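Local coordinates for aldo-keto Reductase, OXIDOREDUCTASE (Salmonella typhimurium, PDB 5T79), which probably works as an NADPH-dependent oxidoreductase of the aldo-keto reductase family, reducing aldehydes such as 3-hydroxybutanal to 1,3-butanediol, at residues A[38-42]-A[43-47]; A[179-182]-A[183-187]; A[205-208]-A[209-212]. One frame throughout, in Å; residues are numbered along the deposited sequence.

Interaction 1 of 3, residues A[38-42]-A[43-47]; sequences DTTRV and ENSRA
Arg-41 O takes the backbone N-H of Ser-45 at 3.1 Å, the first i to i+4 bond of helix 42-54, with Arg-41 at the N-cap. This is the start of the first helix after strand 24-31 in the TIM-barrel fold of the aldo-keto reductases. Arg-41 O serves further donors: Asn-44 N, at 3.0 Å, makes only a weak bond, its angle at the hydrogen 124°, and water 2 donates to the same oxygen. That water in turn accepts from Asn-44 ND2 at 2.9 Å, so a water as well as the backbone joins Arg-41 to Asn-44. Having CG trans to the main-chain N (chi1 -176°) carries the Asn-44 amide to this water, and ND2 also bonds to Ser-299 O. A second bridge joins the loop to the helix. Water 1 donates to Ser-45 OG and is hydrogen-bonded to Thr-40 OG1 at 2.8 Å, linking two side chains whose hydroxyls do not meet directly. Ser-45 OG is also bonded to Asn-35 O, which ties this buried serine to the loop before the helix. One residue further on, Arg-46 N reaches Val-42 O in a short, nearly straight bond of 2.8 Å. The Arg-46 side chain, bent at chi3 (-54°), takes its guanidinium toward helix 72-85, where NH2 pairs with Glu-83 and NH1 with Asp-84. Val-42 CG1 lies obliquely against the guanidinium end itself, 4.0 Å from Arg-46 NH2.

Interaction 2 of 3, residues A[179-182]-A[183-187]; sequences IDIL and EDLGT
Leu-182 O receives two backbone donors at the end of helix 172-185: Thr-187 N at 3.1 Å, and Gly-186 N in a weak bond of 3.0 Å with an angle of 128° at the hydrogen. Gly-186 N also bonds to Glu-183 O at 3.1 Å, inside the wider Thr-187 to Leu-182 bond; this pair, with Gly-186 at positive phi (97°), makes a Schellman motif, a backbone conformation that by itself calls for glycine. The turn before is ordinary helix: Glu-183 N, Asp-184 N and Leu-185 N bond to Ile-179 O, Asp-180 O and Ile-181 O. Ile-181 O has a second donor in water 3, at 2.8 Å; the same water donates to Asp-184 OD2 at 2.8 Å, so a carboxylate is joined to the backbone one turn back. Ile-181 and Leu-185 lie alongside each other, pointing the same way, with Ile-181 CG2 4.0 Å from Leu-185 CD1. Chi1 of -75° in Leu-185 sets CG opposite its own carbonyl carbon and over the preceding turn, 3.4 Å from Ile-181 O. As the chain turns back, Thr-187 O comes to 3.2 Å from Leu-182 CB. Ile-181 and Leu-182 pack on Met-150 of helix 146-158, where Asp-154 bonds to Thr-187 OG1; Asp-180 forms a salt bridge with Lys-214 of helix 207-214, and the chain continues to strand 191-193.

Interaction 3 of 3, residues A[205-208]-A[209-212]; sequences DGLL and ALLQ
Leu-207 and Leu-211, one turn apart, meet near their ends: the branch carbon Leu-207 CG sits 3.9 Å from the methyl Leu-211 CD1, and Leu-207 CD2 approaches the same methyl at 4.0 Å. The two side chains cross at a slant, and their first torsions differ. Leu-207 has CG trans to its nitrogen (chi1 -175°), whereas Leu-211 (-59°) has CG opposite its carbonyl carbon, which puts it 3.3 Å from Leu-207 O. A looser apolar contact runs from Leu-207 CD1 to Leu-210 CD2 at 4.2 Å. These leucines line the buried face of helix 207-214, which joins strands 191-193 and 217-220 in a beta-alpha-beta unit of the TIM barrel. Leu-207 and Leu-211 rest on His-192 of the first of those strands, while Leu-210 reaches Ala-175 and Arg-176 of helix 172-185. Leu-208 faces elsewhere, packing on Val-203, Asn-290 and Val-291 in the loops. The polar contacts are all backbone ones, each from an N-H to the carbonyl four residues earlier. Gly-206, the N-cap, supplies the first acceptor, its O taking Leu-210 N at 3.0 Å. Its phi of 142° is a glycine conformation. Leu-211 N bonds to Leu-207 O at 2.9 Å, and Gln-212 N to Leu-208 O at 3.0 Å.

Overall arrangement
From the N terminus, interaction 1 comes first, where the loop after strand 24-31 enters helix 42-54. Interaction 2 follows at the exit of helix 172-185, and interaction 3 at the entry of helix 207-214. Each is local to one continuous stretch and closes no long loop, its direct bonds reaching four or five residues at most, and the three follow in series, none nesting or crossing another. Interaction 1 lies across the chain's centre from the other two, its nearest atoms about 30 Å from interaction 2 and about 29 Å from interaction 3. Interactions 2 and 3 touch: Ile-179 CD1 packs 3.8 Å from Leu-211 CD2, joining two successive helices on the outside of the barrel.

Interaction 1 of 3, residues A[38-42]-A[43-47]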
# COMPACT_ATOMS: atom_id res chain seq x y z
N ASP A 38 14.07 -13.69 -0.11
CA ASP A 38 15.27 -14.45 -0.46
C ASP A 38 15.02 -15.41 -1.64
O ASP A 38 15.97 -16.03 -2.13
CB ASP A 38 15.78 -15.26 0.76
CG ASP A 38 16.38 -14.42 1.89
OD1 ASP A 38 16.67 -13.22 1.67
OD2 ASP A 38 16.55 -14.97 3.00
N THR A 39 13.76 -15.54 -2.09
CA THR A 39 13.39 -16.43 -3.21
C THR A 39 13.42 -15.72 -4.56
O THR A 39 13.13 -16.35 -5.59
CB THR A 39 12.01 -17.06 -2.99
OG1 THR A 39 11.06 -16.02 -2.82
CG2 THR A 39 11.98 -18.03 -1.83
N THR A 40 13.75 -14.44 -4.57
CA THR A 40 13.87 -13.68 -5.82
C THR A 40 15.29 -13.09 -5.82
O THR A 40 16.01 -13.26 -4.84
CB THR A 40 12.71 -12.67 -5.99
OG1 THR A 40 12.56 -11.94 -4.79
CG2 THR A 40 11.37 -13.34 -6.32
N ARG A 41 15.73 -12.51 -6.94
CA ARG A 41 17.11 -12.00 -7.06
C ARG A 41 17.18 -10.56 -6.57
O ARG A 41 16.35 -9.74 -6.96
CB ARG A 41 17.60 -12.08 -8.50
CG ARG A 41 17.62 -13.51 -9.03
CD ARG A 41 17.86 -13.50 -10.53
NE ARG A 41 17.92 -14.87 -11.07
CZ ARG A 41 16.91 -15.47 -11.69
NH1 ARG A 41 15.74 -14.85 -11.83
NH2 ARG A 41 17.06 -16.70 -12.17
N VAL A 42 18.19 -10.26 -5.73
CA VAL A 42 18.39 -8.90 -5.19
C VAL A 42 18.69 -7.93 -6.34
O VAL A 42 18.24 -6.79 -6.28
CB VAL A 42 19.46 -8.86 -4.06
CG1 VAL A 42 19.94 -7.43 -3.76
CG2 VAL A 42 18.90 -9.49 -2.78
N GLU A 43 19.34 -8.39 -7.43
CA GLU A 43 19.57 -7.55 -8.62
C GLU A 43 18.22 -6.97 -9.12
O GLU A 43 18.15 -5.79 -9.46
CB GLU A 43 20.26 -8.38 -9.71
CG GLU A 43 20.15 -7.87 -11.14
CD GLU A 43 20.51 -8.92 -12.18
OE1 GLU A 43 19.96 -10.05 -12.13
OE2 GLU A 43 21.35 -8.61 -13.06
N ASN A 44 17.17 -7.82 -9.17
CA ASN A 44 15.85 -7.40 -9.62
C ASN A 44 15.19 -6.48 -8.60
O ASN A 44 14.64 -5.45 -9.00
CB ASN A 44 14.95 -8.60 -9.92
CG ASN A 44 13.61 -8.18 -10.46
OD1 ASN A 44 13.50 -7.40 -11.43
ND2 ASN A 44 12.55 -8.61 -9.79
N SER A 45 15.24 -6.83 -7.28
CA SER A 45 14.68 -5.98 -6.20
C SER A 45 15.27 -4.56 -6.28
O SER A 45 14.55 -3.56 -6.19
CB SER A 45 15.03 -6.60 -4.84
OG SER A 45 14.41 -7.87 -4.72
N ARG A 46 16.59 -4.49 -6.48
CA ARG A 46 17.32 -3.21 -6.54
C ARG A 46 16.83 -2.40 -7.75
O ARG A 46 16.56 -1.21 -7.60
CB ARG A 46 18.84 -3.50 -6.64
CG ARG A 46 19.70 -2.26 -6.50
CD ARG A 46 21.16 -2.52 -6.80
NE ARG A 46 21.71 -3.62 -5.98
CZ ARG A 46 22.19 -3.49 -4.76
NH1 ARG A 46 22.19 -2.31 -4.16
NH2 ARG A 46 22.69 -4.55 -4.12
N ALA A 47 16.71 -3.04 -8.92
CA ALA A 47 16.25 -2.41 -10.16
C ALA A 47 14.82 -1.85 -9.98
O ALA A 47 14.53 -0.76 -10.47
CB ALA A 47 16.28 -3.41 -11.31
O HOH W 1 14.76 -10.42 -3.86
O HOH W 2 13.33 -9.71 -7.18

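Interaction 2 of 3, residues A[179-182]-A[183-187]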
# COMPACT_ATOMS: atom_id res chain seq x y z
N ILE A 179 -9.77 5.70 15.04
CA ILE A 179 -9.47 7.10 14.69
C ILE A 179 -9.80 8.02 15.88
O ILE A 179 -9.00 8.90 16.23
CB ILE A 179 -10.22 7.50 13.39
CG1 ILE A 179 -9.56 6.80 12.17
CG2 ILE A 179 -10.25 9.04 13.19
CD1 ILE A 179 -10.51 6.77 10.86
N ASP A 180 -10.98 7.82 16.50
CA ASP A 180 -11.38 8.67 17.63
C ASP A 180 -10.45 8.49 18.85
O ASP A 180 -10.15 9.47 19.53
CB ASP A 180 -12.84 8.39 18.01
CG ASP A 180 -13.86 8.90 16.98
OD1 ASP A 180 -13.48 9.70 16.10
OD2 ASP A 180 -15.04 8.52 17.09
N ILE A 181 -10.00 7.25 19.12
CA ILE A 181 -9.09 6.95 20.24
C ILE A 181 -7.74 7.66 20.00
O ILE A 181 -7.24 8.32 20.90
CB ILE A 181 -8.92 5.43 20.49
CG1 ILE A 181 -10.21 4.82 21.11
CG2 ILE A 181 -7.71 5.13 21.40
CD1 ILE A 181 -10.31 3.28 21.00
N LEU A 182 -7.17 7.51 18.79
CA LEU A 182 -5.90 8.14 18.42
C LEU A 182 -6.00 9.66 18.47
O LEU A 182 -5.09 10.29 18.97
CB LEU A 182 -5.45 7.68 17.02
CG LEU A 182 -4.87 6.25 16.95
CD1 LEU A 182 -4.66 5.83 15.48
CD2 LEU A 182 -3.52 6.16 17.68
N GLU A 183 -7.11 10.24 17.99
CA GLU A 183 -7.32 11.70 18.04
C GLU A 183 -7.30 12.18 19.51
O GLU A 183 -6.63 13.18 19.82
CB GLU A 183 -8.65 12.06 17.35
CG GLU A 183 -9.04 13.54 17.46
CD GLU A 183 -8.10 14.57 16.86
OE1 GLU A 183 -7.40 14.24 15.87
OE2 GLU A 183 -8.09 15.72 17.34
N ASP A 184 -8.01 11.47 20.42
CA ASP A 184 -8.06 11.81 21.85
C ASP A 184 -6.68 11.66 22.50
O ASP A 184 -6.33 12.42 23.40
CB ASP A 184 -9.08 10.92 22.58
CG ASP A 184 -9.10 11.09 24.09
OD1 ASP A 184 -9.63 12.11 24.56
OD2 ASP A 184 -8.51 10.23 24.80
N LEU A 185 -5.90 10.68 22.04
CA LEU A 185 -4.55 10.45 22.56
C LEU A 185 -3.56 11.54 22.08
O LEU A 185 -2.54 11.76 22.73
CB LEU A 185 -4.03 9.06 22.16
CG LEU A 185 -4.61 7.87 22.94
CD1 LEU A 185 -4.12 6.53 22.34
CD2 LEU A 185 -4.25 7.94 24.44
N GLY A 186 -3.88 12.22 20.99
CA GLY A 186 -3.03 13.28 20.46
C GLY A 186 -2.09 12.86 19.34
O GLY A 186 -1.20 13.62 18.96
N THR A 187 -2.27 11.65 18.81
CA THR A 187 -1.49 11.14 17.68
C THR A 187 -2.52 10.78 16.61
O THR A 187 -2.97 9.64 16.58
CB THR A 187 -0.61 9.94 18.11
OG1 THR A 187 0.30 10.39 19.10
CG2 THR A 187 0.15 9.32 16.94
O HOH W 3 -8.16 7.84 23.45

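Interaction 3 of 3, residues A[205-208]-A[209-212]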
# COMPACT_ATOMS: atom_id res chain seq x y z
N ASP A 205 -18.90 1.12 0.87
CA ASP A 205 -20.08 0.97 1.73
C ASP A 205 -20.01 1.82 3.00
O ASP A 205 -20.79 1.60 3.92
CB ASP A 205 -20.31 -0.51 2.11
CG ASP A 205 -20.52 -1.47 0.95
OD1 ASP A 205 -20.96 -1.02 -0.13
OD2 ASP A 205 -20.26 -2.68 1.13
N GLY A 206 -19.12 2.81 3.04
CA GLY A 206 -19.02 3.67 4.22
C GLY A 206 -17.63 4.08 4.62
O GLY A 206 -17.45 5.19 5.15
N LEU A 207 -16.63 3.23 4.40
CA LEU A 207 -15.28 3.60 4.84
C LEU A 207 -14.74 4.86 4.17
O LEU A 207 -14.24 5.74 4.87
CB LEU A 207 -14.28 2.45 4.64
CG LEU A 207 -12.89 2.74 5.20
CD1 LEU A 207 -12.85 2.57 6.72
CD2 LEU A 207 -11.82 1.88 4.53
N LEU A 208 -14.84 4.98 2.83
CA LEU A 208 -14.26 6.16 2.15
C LEU A 208 -14.92 7.46 2.63
O LEU A 208 -14.21 8.45 2.86
CB LEU A 208 -14.31 6.05 0.62
CG LEU A 208 -13.47 4.91 -0.02
CD1 LEU A 208 -13.48 5.03 -1.53
CD2 LEU A 208 -12.01 4.87 0.50
N ALA A 209 -16.24 7.43 2.87
CA ALA A 209 -16.99 8.58 3.39
C ALA A 209 -16.52 8.91 4.80
O ALA A 209 -16.28 10.08 5.11
CB ALA A 209 -18.49 8.28 3.38
N LEU A 210 -16.32 7.88 5.64
CA LEU A 210 -15.83 8.08 7.00
C LEU A 210 -14.41 8.71 7.00
O LEU A 210 -14.15 9.63 7.77
CB LEU A 210 -15.79 6.73 7.76
CG LEU A 210 -14.95 6.69 9.07
CD1 LEU A 210 -15.67 7.41 10.21
CD2 LEU A 210 -14.64 5.26 9.47
N LEU A 211 -13.50 8.19 6.16
CA LEU A 211 -12.13 8.72 6.15
C LEU A 211 -12.11 10.18 5.68
O LEU A 211 -11.40 11.01 6.27
CB LEU A 211 -11.22 7.83 5.29
CG LEU A 211 -11.11 6.36 5.72
CD1 LEU A 211 -10.23 5.56 4.73
CD2 LEU A 211 -10.59 6.21 7.15
N GLN A 212 -12.92 10.51 4.69
CA GLN A 212 -13.01 11.87 4.21
C GLN A 212 -13.50 12.78 5.33
O GLN A 212 -13.00 13.85 5.54
CB GLN A 212 -13.98 11.93 3.04
CG GLN A 212 -14.47 13.32 2.70
CD GLN A 212 -13.42 14.14 2.01
OE1 GLN A 212 -12.55 13.60 1.34
NE2 GLN A 212 -13.51 15.45 2.14